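Local coordinates for ribose 5-phosphate isomerase RpiB (Thermoanaerobacter tengcongensis, PDB 4EGS), which probably hydrolyses protein phosphotyrosine through its low molecular weight phosphatase domain, the part present here, and interconverts aldose and ketose sugar phosphates through its isomerase part, at residues 53-58 with 174-179; 69-74 with 103-108; 115-120 with 139-144. All coordinates share one frame; numbering follows the deposited sequence.

A Rossmann-like phosphatase domain is held together at the edges and on the faces of one parallel sheet, and the three contacts sample both. Interaction 3 joins strand 115-118 to the outermost strand 138-140, whereas interaction 2 adds a loop to strand 67-72 at the other end of the sheet; their centres lie about 15 Å apart. Interaction 1 pairs two helices, and it touches interaction 3 through Leu176, whose CD2 is 3.5 Å from CE2 of Phe144. The side chain of the predicted nucleophile Cys41, which lines the bicarbonate pocket, comes within about 5 Å of Gly72 of interaction 2 and of the Met119 side chain of interaction 3.

Interaction 1 (53-58 with 174-179); sequences GIFNAK and DKLIEK
Phe55 meets Leu176 and Ile177 where helix 47-61 and helix 159-179 pass each other, a case of two helices packed closely on one flank and joined loosely on the other. The short segments approach to 10.7 Å between axes, with their directions 51° apart. On the packed flank the Phe55 ring is swung out with CG anti to the backbone N (chi1 175°), which carries CE1 to within 3.6 Å of CG1 of Ile177. The same ring atom lies 3.9 Å from CD1 of Leu176, whose side chain runs about perpendicular to that of Phe55. Ile177 reaches further along helix 47-61, and its CD1 ends 3.5 Å from CB of Lys58. Val37 and Phe39 of the inner strand 36-41, touched by Phe55 and Leu176 respectively, close this buried side.

Toward solvent the grip slackens. Lys58 runs extended as far as CE, so that CD already lies against OD1 of Asp174, and the bend at the last torsion (chi4 -67°) turns NZ back toward the same oxygen. The salt bridge from NZ to OD1 is long at 3.4 Å and weak as a hydrogen bond, so the charge pair probably adds little directional hold. Helices packed together over one face of a parallel sheet in this way are characteristic of the three-layer alpha/beta fold of low molecular weight phosphatases.

Interaction 2 (69-74 with 103-108); sequences KSAGVF and KSLREE
A single beta bridge at the margin of a parallel sheet joins Gly72, at the end of strand 67-72, to Ser104 in the loop that precedes helix 108-112. Two backbone bonds make it: Gly72 N gives its hydrogen to Lys103 O at 3.0 Å, and Leu105 N returns one to Gly72 O at 2.9 Å. A CA-H...O contact from Ala71 CA to Lys103 O, 3.5 Å long, gives that oxygen another neighbour.

Within the phosphatase fold, strand 67-72 is the outermost of the four on this side, and the bridge gives the outer backbone edge a partner at Gly72 while strand 36-41, which ends at the predicted nucleophile Cys41, pairs with its other edge. Side chains add a small apolar patch. Leu105 holds CG anti to its own N (chi1 -165°), which helps to set CD1 beside Ala71, 3.7 Å from its CB, and Val40 and Tyr131 also touch this leucine. Its CB rests 3.5 Å from Gly72 O, beside the bond made by its amide. At the rim of the contact, Lys69 NZ comes no nearer than 4.3 Å to CG of Lys103, a loose approach between two like-charged chains.

Interaction 3 (115-120 with 139-144); sequences LVLAMA and FTIKEF
Leu117 and Phe139 face each other across two parallel strands, and the pair illustrates how a short ladder is completed by side chains beyond its end. Three backbone bonds form it: Phe139 N to Val116 O at 3.1 Å, Ala118 N to Phe139 O at 2.9 Å, and Ile141 N to Ala118 O.

Leu117 can be followed outward. Its CB lies 4.1 Å from CD1 of Ile141. At CG the chain forks: chi1 (-70°) sets CG anti to the carbonyl carbon, and chi2 (-177°) then sends the two methyls to different neighbours. CD1 meets CD1 of Ile141 at 3.8 Å, whereas CD2 presses against CB of Phe144 at 3.6 Å and also touches CB of Phe139. Ile141 reaches on to Met119, whose bent chain sets CE against the same Ile141 CD1.

Leu115 serves both aromatic residues. Its CD2 stands over one face of the Phe144 ring, displaced toward the rim, in a CH-pi contact 4.3 Å from the centroid; CD1 instead lies at the edge of the Phe139 ring, 4.0 Å from its CD1. At the end of strand 138-140, Thr140 N donates to OE1 of Glu143, from above the carboxylate plane, and the same oxygen meets Lys124 in a salt bridge. The arrangement is that of a beta-alpha-beta crossover, in which helix 121-130 links parallel strands 115-118 and 138-140.

Interaction 1 (53-58 with 174-179)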
ATOM      1  N   GLY A  53       7.106 -15.940  -2.361  1.00 29.24           N
ATOM      2  CA  GLY A  53       6.164 -16.978  -1.986  1.00 28.82           C
ATOM      3  C   GLY A  53       5.354 -16.679  -0.739  1.00 28.93           C
ATOM      4  O   GLY A  53       4.123 -16.683  -0.781  1.00 29.61           O
ATOM      5  N   ILE A  54       6.035 -16.420   0.373  1.00 29.93           N
ATOM      6  CA  ILE A  54       5.338 -16.206   1.638  1.00 30.96           C
ATOM      7  C   ILE A  54       4.683 -14.824   1.726  1.00 29.88           C
ATOM      8  O   ILE A  54       3.732 -14.637   2.482  1.00 30.66           O
ATOM      9  CB  ILE A  54       6.247 -16.467   2.870  1.00 31.69           C
ATOM     10  CG1 ILE A  54       6.787 -15.160   3.459  1.00 29.40           C
ATOM     11  CG2 ILE A  54       7.374 -17.427   2.511  1.00 31.01           C
ATOM     12  CD1 ILE A  54       7.997 -14.618   2.742  1.00 31.37           C
ATOM     13  N   PHE A  55       5.187 -13.866   0.950  1.00 29.69           N
ATOM     14  CA  PHE A  55       4.568 -12.544   0.887  1.00 30.56           C
ATOM     15  C   PHE A  55       3.149 -12.671   0.359  1.00 30.97           C
ATOM     16  O   PHE A  55       2.206 -12.164   0.963  1.00 31.38           O
ATOM     17  CB  PHE A  55       5.368 -11.592  -0.006  1.00 29.32           C
ATOM     18  CG  PHE A  55       4.716 -10.245  -0.200  1.00 29.98           C
ATOM     19  CD1 PHE A  55       4.966  -9.205   0.679  1.00 29.94           C
ATOM     20  CD2 PHE A  55       3.853 -10.021  -1.263  1.00 30.93           C
ATOM     21  CE1 PHE A  55       4.370  -7.969   0.502  1.00 29.76           C
ATOM     22  CE2 PHE A  55       3.253  -8.790  -1.444  1.00 31.93           C
ATOM     23  CZ  PHE A  55       3.513  -7.762  -0.561  1.00 32.86           C
ATOM     24  N   ASN A  56       3.012 -13.345  -0.779  1.00 30.38           N
ATOM     25  CA  ASN A  56       1.704 -13.587  -1.371  1.00 29.73           C
ATOM     26  C   ASN A  56       0.804 -14.367  -0.426  1.00 31.90           C
ATOM     27  O   ASN A  56      -0.354 -14.007  -0.234  1.00 34.11           O
ATOM     28  CB  ASN A  56       1.835 -14.315  -2.710  1.00 31.00           C
ATOM     29  CG  ASN A  56       2.391 -13.424  -3.804  1.00 30.52           C
ATOM     30  OD1 ASN A  56       2.230 -12.203  -3.765  1.00 31.17           O
ATOM     31  ND2 ASN A  56       3.045 -14.029  -4.789  1.00 29.53           N
ATOM     32  N   ALA A  57       1.348 -15.421   0.177  1.00 32.30           N
ATOM     33  CA  ALA A  57       0.605 -16.229   1.142  1.00 31.71           C
ATOM     34  C   ALA A  57       0.094 -15.383   2.306  1.00 30.06           C
ATOM     35  O   ALA A  57      -0.989 -15.629   2.834  1.00 30.17           O
ATOM     36  CB  ALA A  57       1.464 -17.374   1.652  1.00 28.63           C
ATOM     37  N   LYS A  58       0.882 -14.388   2.704  1.00 31.01           N
ATOM     38  CA  LYS A  58       0.447 -13.431   3.713  1.00 32.46           C
ATOM     39  C   LYS A  58      -0.504 -12.420   3.085  1.00 33.60           C
ATOM     40  O   LYS A  58      -1.497 -12.025   3.692  1.00 34.71           O
ATOM     41  CB  LYS A  58       1.643 -12.709   4.336  1.00 31.70           C
ATOM     42  CG  LYS A  58       2.520 -13.572   5.231  1.00 32.04           C
ATOM     43  CD  LYS A  58       3.621 -12.736   5.868  1.00 31.55           C
ATOM     44  CE  LYS A  58       4.694 -13.602   6.513  1.00 31.37           C
ATOM     45  NZ  LYS A  58       4.187 -14.354   7.693  1.00 31.33           N
ATOM     46  N   ASP A 174       6.495  -9.344   7.223  1.00 34.45           N
ATOM     47  CA  ASP A 174       5.497  -8.867   8.178  1.00 33.49           C
ATOM     48  C   ASP A 174       5.585  -7.350   8.339  1.00 32.62           C
ATOM     49  O   ASP A 174       4.567  -6.656   8.320  1.00 34.61           O
ATOM     50  CB  ASP A 174       5.671  -9.545   9.540  1.00 35.54           C
ATOM     51  CG  ASP A 174       4.972 -10.889   9.618  1.00 35.18           C
ATOM     52  OD1 ASP A 174       4.089 -11.153   8.776  1.00 36.71           O
ATOM     53  OD2 ASP A 174       5.297 -11.677  10.532  1.00 35.42           O
ATOM     54  N   LYS A 175       6.805  -6.844   8.494  1.00 30.78           N
ATOM     55  CA  LYS A 175       7.031  -5.407   8.598  1.00 32.29           C
ATOM     56  C   LYS A 175       6.736  -4.727   7.267  1.00 32.94           C
ATOM     57  O   LYS A 175       6.217  -3.612   7.229  1.00 31.55           O
ATOM     58  CB  LYS A 175       8.475  -5.112   9.011  1.00 30.53           C
ATOM     59  CG  LYS A 175       8.937  -5.818  10.273  1.00 31.25           C
ATOM     60  CD  LYS A 175      10.245  -5.221  10.776  1.00 32.53           C
ATOM     61  CE  LYS A 175      10.950  -6.154  11.749  1.00 34.04           C
ATOM     62  NZ  LYS A 175      10.069  -6.580  12.872  1.00 35.70           N
ATOM     63  N   LEU A 176       7.081  -5.414   6.181  1.00 32.88           N
ATOM     64  CA  LEU A 176       6.876  -4.906   4.830  1.00 32.20           C
ATOM     65  C   LEU A 176       5.398  -4.632   4.580  1.00 31.72           C
ATOM     66  O   LEU A 176       5.021  -3.544   4.150  1.00 32.36           O
ATOM     67  CB  LEU A 176       7.380  -5.929   3.809  1.00 30.68           C
ATOM     68  CG  LEU A 176       8.077  -5.457   2.531  1.00 30.45           C
ATOM     69  CD1 LEU A 176       7.899  -6.490   1.425  1.00 28.59           C
ATOM     70  CD2 LEU A 176       7.592  -4.090   2.080  1.00 30.74           C
ATOM     71  N   ILE A 177       4.570  -5.634   4.857  1.00 30.15           N
ATOM     72  CA  ILE A 177       3.136  -5.557   4.603  1.00 33.39           C
ATOM     73  C   ILE A 177       2.459  -4.419   5.372  1.00 35.96           C
ATOM     74  O   ILE A 177       1.569  -3.745   4.847  1.00 36.91           O
ATOM     75  CB  ILE A 177       2.453  -6.912   4.893  1.00 31.58           C
ATOM     76  CG1 ILE A 177       2.829  -7.922   3.807  1.00 31.34           C
ATOM     77  CG2 ILE A 177       0.943  -6.765   4.976  1.00 34.34           C
ATOM     78  CD1 ILE A 177       2.077  -9.224   3.893  1.00 30.33           C
ATOM     79  N   GLU A 178       2.894  -4.191   6.607  1.00 35.66           N
ATOM     80  CA  GLU A 178       2.359  -3.089   7.399  1.00 34.85           C
ATOM     81  C   GLU A 178       2.756  -1.723   6.839  1.00 34.80           C
ATOM     82  O   GLU A 178       1.947  -0.796   6.820  1.00 34.34           O
ATOM     83  CB  GLU A 178       2.784  -3.207   8.863  1.00 35.39           C
ATOM     84  CG  GLU A 178       1.931  -4.167   9.671  1.00 37.34           C
ATOM     85  CD  GLU A 178       2.070  -3.949  11.163  1.00 42.58           C
ATOM     86  OE1 GLU A 178       1.037  -3.958  11.866  1.00 44.43           O
ATOM     87  OE2 GLU A 178       3.212  -3.768  11.634  1.00 47.52           O
ATOM     88  N   LYS A 179       4.000  -1.600   6.386  1.00 34.59           N
ATOM     89  CA  LYS A 179       4.471  -0.351   5.793  1.00 35.66           C
ATOM     90  C   LYS A 179       3.773  -0.074   4.466  1.00 35.69           C
ATOM     91  O   LYS A 179       3.431   1.069   4.161  1.00 35.07           O
ATOM     92  CB  LYS A 179       5.989  -0.370   5.590  1.00 33.86           C
ATOM     93  CG  LYS A 179       6.745   0.606   6.481  1.00 35.26           C
ATOM     94  CD  LYS A 179       8.157   0.862   5.972  1.00 31.77           C
ATOM     95  CE  LYS A 179       8.150   1.723   4.721  1.00 30.59           C
ATOM     96  NZ  LYS A 179       7.528   3.054   4.960  1.00 39.70           N
TER

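Interaction 2 (69-74 with 103-108)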
ATOM      1  N   LYS A  69       6.698 -10.333  -7.145  1.00 30.40           N
ATOM      2  CA  LYS A  69       7.384 -10.969  -8.260  1.00 30.40           C
ATOM      3  C   LYS A  69       8.878 -11.048  -7.963  1.00 30.06           C
ATOM      4  O   LYS A  69       9.384 -10.333  -7.099  1.00 29.38           O
ATOM      5  CB  LYS A  69       7.124 -10.215  -9.566  1.00 30.08           C
ATOM      6  CG  LYS A  69       6.564 -11.080 -10.696  1.00 32.54           C
ATOM      7  CD  LYS A  69       7.629 -11.992 -11.306  1.00 36.88           C
ATOM      8  CE  LYS A  69       7.540 -13.421 -10.777  1.00 34.84           C
ATOM      9  NZ  LYS A  69       8.713 -14.245 -11.191  1.00 33.21           N
ATOM     10  N   SER A  70       9.578 -11.924  -8.677  1.00 30.95           N
ATOM     11  CA  SER A  70      10.994 -12.159  -8.422  1.00 31.48           C
ATOM     12  C   SER A  70      11.841 -12.012  -9.679  1.00 32.06           C
ATOM     13  O   SER A  70      11.329 -12.070 -10.797  1.00 33.91           O
ATOM     14  CB  SER A  70      11.200 -13.552  -7.830  1.00 29.20           C
ATOM     15  OG  SER A  70      10.576 -13.671  -6.568  1.00 32.40           O
ATOM     16  N   ALA A  71      13.142 -11.826  -9.477  1.00 31.50           N
ATOM     17  CA  ALA A  71      14.107 -11.741 -10.568  1.00 33.39           C
ATOM     18  C   ALA A  71      15.524 -11.848 -10.014  1.00 33.54           C
ATOM     19  O   ALA A  71      15.753 -11.615  -8.827  1.00 33.07           O
ATOM     20  CB  ALA A  71      13.937 -10.438 -11.337  1.00 34.32           C
ATOM     21  N   GLY A  72      16.470 -12.206 -10.875  1.00 31.36           N
ATOM     22  CA  GLY A  72      17.864 -12.286 -10.483  1.00 30.96           C
ATOM     23  C   GLY A  72      18.730 -11.357 -11.311  1.00 31.38           C
ATOM     24  O   GLY A  72      18.438 -11.107 -12.481  1.00 31.21           O
ATOM     25  N   VAL A  73      19.796 -10.840 -10.705  1.00 31.14           N
ATOM     26  CA  VAL A  73      20.704  -9.936 -11.404  1.00 32.28           C
ATOM     27  C   VAL A  73      21.513 -10.681 -12.461  1.00 31.04           C
ATOM     28  O   VAL A  73      21.957 -10.092 -13.447  1.00 30.83           O
ATOM     29  CB  VAL A  73      21.660  -9.203 -10.435  1.00 31.80           C
ATOM     30  CG1 VAL A  73      20.873  -8.421  -9.395  1.00 32.94           C
ATOM     31  CG2 VAL A  73      22.602 -10.184  -9.762  1.00 31.14           C
ATOM     32  N   PHE A  74      21.699 -11.980 -12.254  1.00 32.36           N
ATOM     33  CA  PHE A  74      22.416 -12.812 -13.210  1.00 32.95           C
ATOM     34  C   PHE A  74      21.878 -14.238 -13.171  1.00 32.13           C
ATOM     35  O   PHE A  74      22.626 -15.198 -12.975  1.00 31.90           O
ATOM     36  CB  PHE A  74      23.921 -12.787 -12.937  1.00 32.75           C
ATOM     37  CG  PHE A  74      24.757 -13.102 -14.144  1.00 33.92           C
ATOM     38  CD1 PHE A  74      25.465 -14.290 -14.224  1.00 34.97           C
ATOM     39  CD2 PHE A  74      24.826 -12.213 -15.203  1.00 32.84           C
ATOM     40  CE1 PHE A  74      26.232 -14.582 -15.336  1.00 32.31           C
ATOM     41  CE2 PHE A  74      25.589 -12.499 -16.318  1.00 35.89           C
ATOM     42  CZ  PHE A  74      26.293 -13.686 -16.383  1.00 33.33           C
ATOM     43  N   LYS A 103      14.089 -16.213 -13.524  1.00 34.87           N
ATOM     44  CA  LYS A 103      14.039 -15.202 -14.572  1.00 37.37           C
ATOM     45  C   LYS A 103      15.137 -14.168 -14.347  1.00 38.21           C
ATOM     46  O   LYS A 103      15.305 -13.671 -13.232  1.00 36.64           O
ATOM     47  CB  LYS A 103      12.681 -14.497 -14.567  1.00 36.03           C
ATOM     48  CG  LYS A 103      11.489 -15.403 -14.321  1.00 37.61           C
ATOM     49  CD  LYS A 103      11.053 -16.131 -15.578  1.00 37.46           C
ATOM     50  CE  LYS A 103       9.802 -16.949 -15.305  1.00 38.05           C
ATOM     51  NZ  LYS A 103       9.248 -17.571 -16.537  1.00 41.59           N
ATOM     52  N   SER A 104      15.881 -13.848 -15.402  1.00 36.76           N
ATOM     53  CA  SER A 104      16.883 -12.790 -15.329  1.00 37.93           C
ATOM     54  C   SER A 104      16.195 -11.440 -15.491  1.00 40.66           C
ATOM     55  O   SER A 104      15.292 -11.289 -16.316  1.00 41.43           O
ATOM     56  CB  SER A 104      17.963 -12.982 -16.397  1.00 38.52           C
ATOM     57  OG  SER A 104      18.970 -11.990 -16.294  1.00 36.40           O
ATOM     58  N   LEU A 105      16.617 -10.466 -14.693  1.00 41.95           N
ATOM     59  CA  LEU A 105      15.963  -9.164 -14.654  1.00 38.61           C
ATOM     60  C   LEU A 105      16.138  -8.381 -15.958  1.00 42.15           C
ATOM     61  O   LEU A 105      17.235  -8.309 -16.516  1.00 40.09           O
ATOM     62  CB  LEU A 105      16.468  -8.354 -13.455  1.00 35.98           C
ATOM     63  CG  LEU A 105      15.652  -7.129 -13.037  1.00 40.74           C
ATOM     64  CD1 LEU A 105      15.536  -7.063 -11.523  1.00 38.81           C
ATOM     65  CD2 LEU A 105      16.280  -5.854 -13.573  1.00 42.31           C
ATOM     66  N   ARG A 106      15.037  -7.807 -16.438  1.00 41.43           N
ATOM     67  CA  ARG A 106      15.035  -7.034 -17.674  1.00 39.95           C
ATOM     68  C   ARG A 106      14.602  -5.602 -17.381  1.00 40.45           C
ATOM     69  O   ARG A 106      14.835  -5.086 -16.291  1.00 39.84           O
ATOM     70  CB  ARG A 106      14.075  -7.657 -18.685  1.00 38.24           C
ATOM     71  CG  ARG A 106      14.051  -9.173 -18.667  1.00 37.93           C
ATOM     72  CD  ARG A 106      12.719  -9.696 -19.177  1.00 40.62           C
ATOM     73  NE  ARG A 106      12.465 -11.066 -18.739  1.00 45.13           N
ATOM     74  CZ  ARG A 106      11.976 -11.388 -17.545  1.00 44.05           C
ATOM     75  NH1 ARG A 106      11.694 -10.439 -16.663  1.00 40.74           N
ATOM     76  NH2 ARG A 106      11.773 -12.660 -17.228  1.00 42.30           N
ATOM     77  N   GLU A 107      13.965  -4.965 -18.357  1.00 42.11           N
ATOM     78  CA  GLU A 107      13.432  -3.625 -18.152  1.00 41.37           C
ATOM     79  C   GLU A 107      11.928  -3.696 -17.904  1.00 41.76           C
ATOM     80  O   GLU A 107      11.324  -2.750 -17.398  1.00 43.10           O
ATOM     81  CB  GLU A 107      13.731  -2.730 -19.355  1.00 42.55           C
ATOM     82  CG  GLU A 107      13.904  -1.263 -18.995  1.00 41.89           C
ATOM     83  CD  GLU A 107      13.829  -0.349 -20.201  1.00 40.84           C
ATOM     84  OE1 GLU A 107      14.348   0.785 -20.124  1.00 40.51           O
ATOM     85  OE2 GLU A 107      13.242  -0.760 -21.223  1.00 39.83           O
ATOM     86  N   GLU A 108      11.336  -4.832 -18.259  1.00 42.18           N
ATOM     87  CA  GLU A 108       9.901  -5.045 -18.103  1.00 44.17           C
ATOM     88  C   GLU A 108       9.496  -5.091 -16.633  1.00 43.90           C
ATOM     89  O   GLU A 108       8.442  -4.579 -16.254  1.00 43.81           O
ATOM     90  CB  GLU A 108       9.488  -6.349 -18.792  1.00 47.62           C
ATOM     91  CG  GLU A 108       8.288  -6.222 -19.717  1.00 50.38           C
ATOM     92  CD  GLU A 108       7.965  -7.522 -20.433  1.00 54.87           C
ATOM     93  OE1 GLU A 108       7.745  -7.488 -21.662  1.00 60.79           O
ATOM     94  OE2 GLU A 108       7.926  -8.577 -19.764  1.00 54.23           O
TER

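Interaction 3 (115-120 with 139-144)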
ATOM      1  N   LEU A 115       7.618  -0.901  -6.284  1.00 35.85           N
ATOM      2  CA  LEU A 115       8.684  -1.022  -5.302  1.00 33.65           C
ATOM      3  C   LEU A 115       9.516  -2.260  -5.613  1.00 36.94           C
ATOM      4  O   LEU A 115       8.971  -3.323  -5.902  1.00 36.72           O
ATOM      5  CB  LEU A 115       8.089  -1.134  -3.897  1.00 32.06           C
ATOM      6  CG  LEU A 115       8.990  -1.656  -2.777  1.00 32.66           C
ATOM      7  CD1 LEU A 115      10.039  -0.626  -2.388  1.00 33.33           C
ATOM      8  CD2 LEU A 115       8.161  -2.070  -1.570  1.00 30.71           C
ATOM      9  N   VAL A 116      10.835  -2.121  -5.565  1.00 34.90           N
ATOM     10  CA  VAL A 116      11.714  -3.263  -5.783  1.00 33.62           C
ATOM     11  C   VAL A 116      12.687  -3.447  -4.619  1.00 33.49           C
ATOM     12  O   VAL A 116      13.469  -2.552  -4.298  1.00 34.33           O
ATOM     13  CB  VAL A 116      12.469  -3.162  -7.132  1.00 36.22           C
ATOM     14  CG1 VAL A 116      12.989  -1.758  -7.356  1.00 34.63           C
ATOM     15  CG2 VAL A 116      13.594  -4.180  -7.195  1.00 35.05           C
ATOM     16  N   LEU A 117      12.618  -4.612  -3.981  1.00 32.46           N
ATOM     17  CA  LEU A 117      13.430  -4.894  -2.801  1.00 32.43           C
ATOM     18  C   LEU A 117      14.492  -5.959  -3.057  1.00 32.62           C
ATOM     19  O   LEU A 117      14.183  -7.071  -3.482  1.00 31.11           O
ATOM     20  CB  LEU A 117      12.543  -5.317  -1.629  1.00 30.29           C
ATOM     21  CG  LEU A 117      11.674  -4.223  -1.010  1.00 29.48           C
ATOM     22  CD1 LEU A 117      10.906  -4.768   0.178  1.00 28.09           C
ATOM     23  CD2 LEU A 117      12.526  -3.033  -0.599  1.00 31.01           C
ATOM     24  N   ALA A 118      15.744  -5.610  -2.782  1.00 33.53           N
ATOM     25  CA  ALA A 118      16.856  -6.535  -2.952  1.00 29.58           C
ATOM     26  C   ALA A 118      17.169  -7.247  -1.640  1.00 30.10           C
ATOM     27  O   ALA A 118      17.083  -6.652  -0.567  1.00 31.85           O
ATOM     28  CB  ALA A 118      18.081  -5.795  -3.457  1.00 30.33           C
ATOM     29  N   MET A 119      17.530  -8.522  -1.732  1.00 29.72           N
ATOM     30  CA  MET A 119      17.876  -9.305  -0.552  1.00 28.85           C
ATOM     31  C   MET A 119      19.162  -8.795   0.084  1.00 30.32           C
ATOM     32  O   MET A 119      19.322  -8.834   1.304  1.00 28.62           O
ATOM     33  CB  MET A 119      18.026 -10.784  -0.911  1.00 29.55           C
ATOM     34  CG  MET A 119      16.735 -11.442  -1.356  1.00 28.78           C
ATOM     35  SD  MET A 119      15.442 -11.289  -0.113  1.00 28.49           S
ATOM     36  CE  MET A 119      14.172 -10.457  -1.059  1.00 27.83           C
ATOM     37  N   ALA A 120      20.076  -8.314  -0.752  1.00 30.83           N
ATOM     38  CA  ALA A 120      21.367  -7.833  -0.277  1.00 30.65           C
ATOM     39  C   ALA A 120      21.708  -6.468  -0.861  1.00 31.82           C
ATOM     40  O   ALA A 120      21.127  -6.045  -1.861  1.00 32.74           O
ATOM     41  CB  ALA A 120      22.457  -8.837  -0.609  1.00 32.71           C
ATOM     42  N   PHE A 139      15.377  -0.383  -3.065  1.00 36.79           N
ATOM     43  CA  PHE A 139      15.877  -0.440  -1.698  1.00 35.37           C
ATOM     44  C   PHE A 139      16.251  -1.871  -1.333  1.00 36.51           C
ATOM     45  O   PHE A 139      15.913  -2.811  -2.052  1.00 35.40           O
ATOM     46  CB  PHE A 139      14.832   0.093  -0.713  1.00 35.64           C
ATOM     47  CG  PHE A 139      14.367   1.488  -1.019  1.00 39.41           C
ATOM     48  CD1 PHE A 139      13.150   1.705  -1.645  1.00 39.92           C
ATOM     49  CD2 PHE A 139      15.149   2.583  -0.687  1.00 43.05           C
ATOM     50  CE1 PHE A 139      12.719   2.989  -1.929  1.00 39.13           C
ATOM     51  CE2 PHE A 139      14.724   3.869  -0.969  1.00 39.46           C
ATOM     52  CZ  PHE A 139      13.509   4.071  -1.590  1.00 39.13           C
ATOM     53  N   THR A 140      16.953  -2.027  -0.216  1.00 36.10           N
ATOM     54  CA  THR A 140      17.297  -3.349   0.293  1.00 34.80           C
ATOM     55  C   THR A 140      16.186  -3.835   1.223  1.00 34.58           C
ATOM     56  O   THR A 140      15.490  -3.028   1.842  1.00 34.07           O
ATOM     57  CB  THR A 140      18.693  -3.350   0.981  1.00 33.75           C
ATOM     58  OG1 THR A 140      19.582  -4.218   0.265  1.00 33.10           O
ATOM     59  CG2 THR A 140      18.614  -3.797   2.435  1.00 34.79           C
ATOM     60  N   ILE A 141      16.005  -5.151   1.293  1.00 32.95           N
ATOM     61  CA  ILE A 141      14.924  -5.753   2.068  1.00 32.11           C
ATOM     62  C   ILE A 141      14.954  -5.361   3.553  1.00 33.21           C
ATOM     63  O   ILE A 141      13.910  -5.271   4.198  1.00 34.29           O
ATOM     64  CB  ILE A 141      14.924  -7.297   1.918  1.00 30.87           C
ATOM     65  CG1 ILE A 141      13.631  -7.905   2.469  1.00 30.90           C
ATOM     66  CG2 ILE A 141      16.156  -7.913   2.565  1.00 32.48           C
ATOM     67  CD1 ILE A 141      12.518  -7.993   1.448  1.00 32.69           C
ATOM     68  N   LYS A 142      16.149  -5.114   4.082  1.00 32.99           N
ATOM     69  CA  LYS A 142      16.312  -4.742   5.484  1.00 31.36           C
ATOM     70  C   LYS A 142      16.189  -3.234   5.684  1.00 33.12           C
ATOM     71  O   LYS A 142      15.584  -2.775   6.652  1.00 34.95           O
ATOM     72  CB  LYS A 142      17.665  -5.229   6.011  1.00 32.93           C
ATOM     73  CG  LYS A 142      17.843  -6.741   5.974  1.00 32.74           C
ATOM     74  CD  LYS A 142      17.227  -7.412   7.192  1.00 33.64           C
ATOM     75  CE  LYS A 142      18.272  -7.688   8.259  1.00 33.95           C
ATOM     76  NZ  LYS A 142      19.405  -8.479   7.712  1.00 34.30           N
ATOM     77  N   GLU A 143      16.760  -2.465   4.763  1.00 34.40           N
ATOM     78  CA  GLU A 143      16.787  -1.011   4.894  1.00 34.16           C
ATOM     79  C   GLU A 143      15.410  -0.383   4.700  1.00 36.03           C
ATOM     80  O   GLU A 143      15.146   0.704   5.209  1.00 40.84           O
ATOM     81  CB  GLU A 143      17.794  -0.389   3.921  1.00 35.52           C
ATOM     82  CG  GLU A 143      17.188   0.078   2.607  1.00 35.99           C
ATOM     83  CD  GLU A 143      18.210   0.706   1.681  1.00 36.83           C
ATOM     84  OE1 GLU A 143      17.892   0.906   0.491  1.00 38.61           O
ATOM     85  OE2 GLU A 143      19.333   1.000   2.144  1.00 39.95           O
ATOM     86  N   PHE A 144      14.535  -1.067   3.968  1.00 33.95           N
ATOM     87  CA  PHE A 144      13.197  -0.543   3.715  1.00 34.80           C
ATOM     88  C   PHE A 144      12.346  -0.591   4.980  1.00 36.74           C
ATOM     89  O   PHE A 144      11.476   0.255   5.188  1.00 39.79           O
ATOM     90  CB  PHE A 144      12.510  -1.309   2.583  1.00 34.22           C
ATOM     91  CG  PHE A 144      11.162  -0.755   2.205  1.00 35.52           C
ATOM     92  CD1 PHE A 144      11.057   0.309   1.324  1.00 33.60           C
ATOM     93  CD2 PHE A 144      10.001  -1.298   2.731  1.00 34.06           C
ATOM     94  CE1 PHE A 144       9.820   0.821   0.977  1.00 31.92           C
ATOM     95  CE2 PHE A 144       8.763  -0.790   2.387  1.00 30.98           C
ATOM     96  CZ  PHE A 144       8.672   0.270   1.509  1.00 29.30           C
TER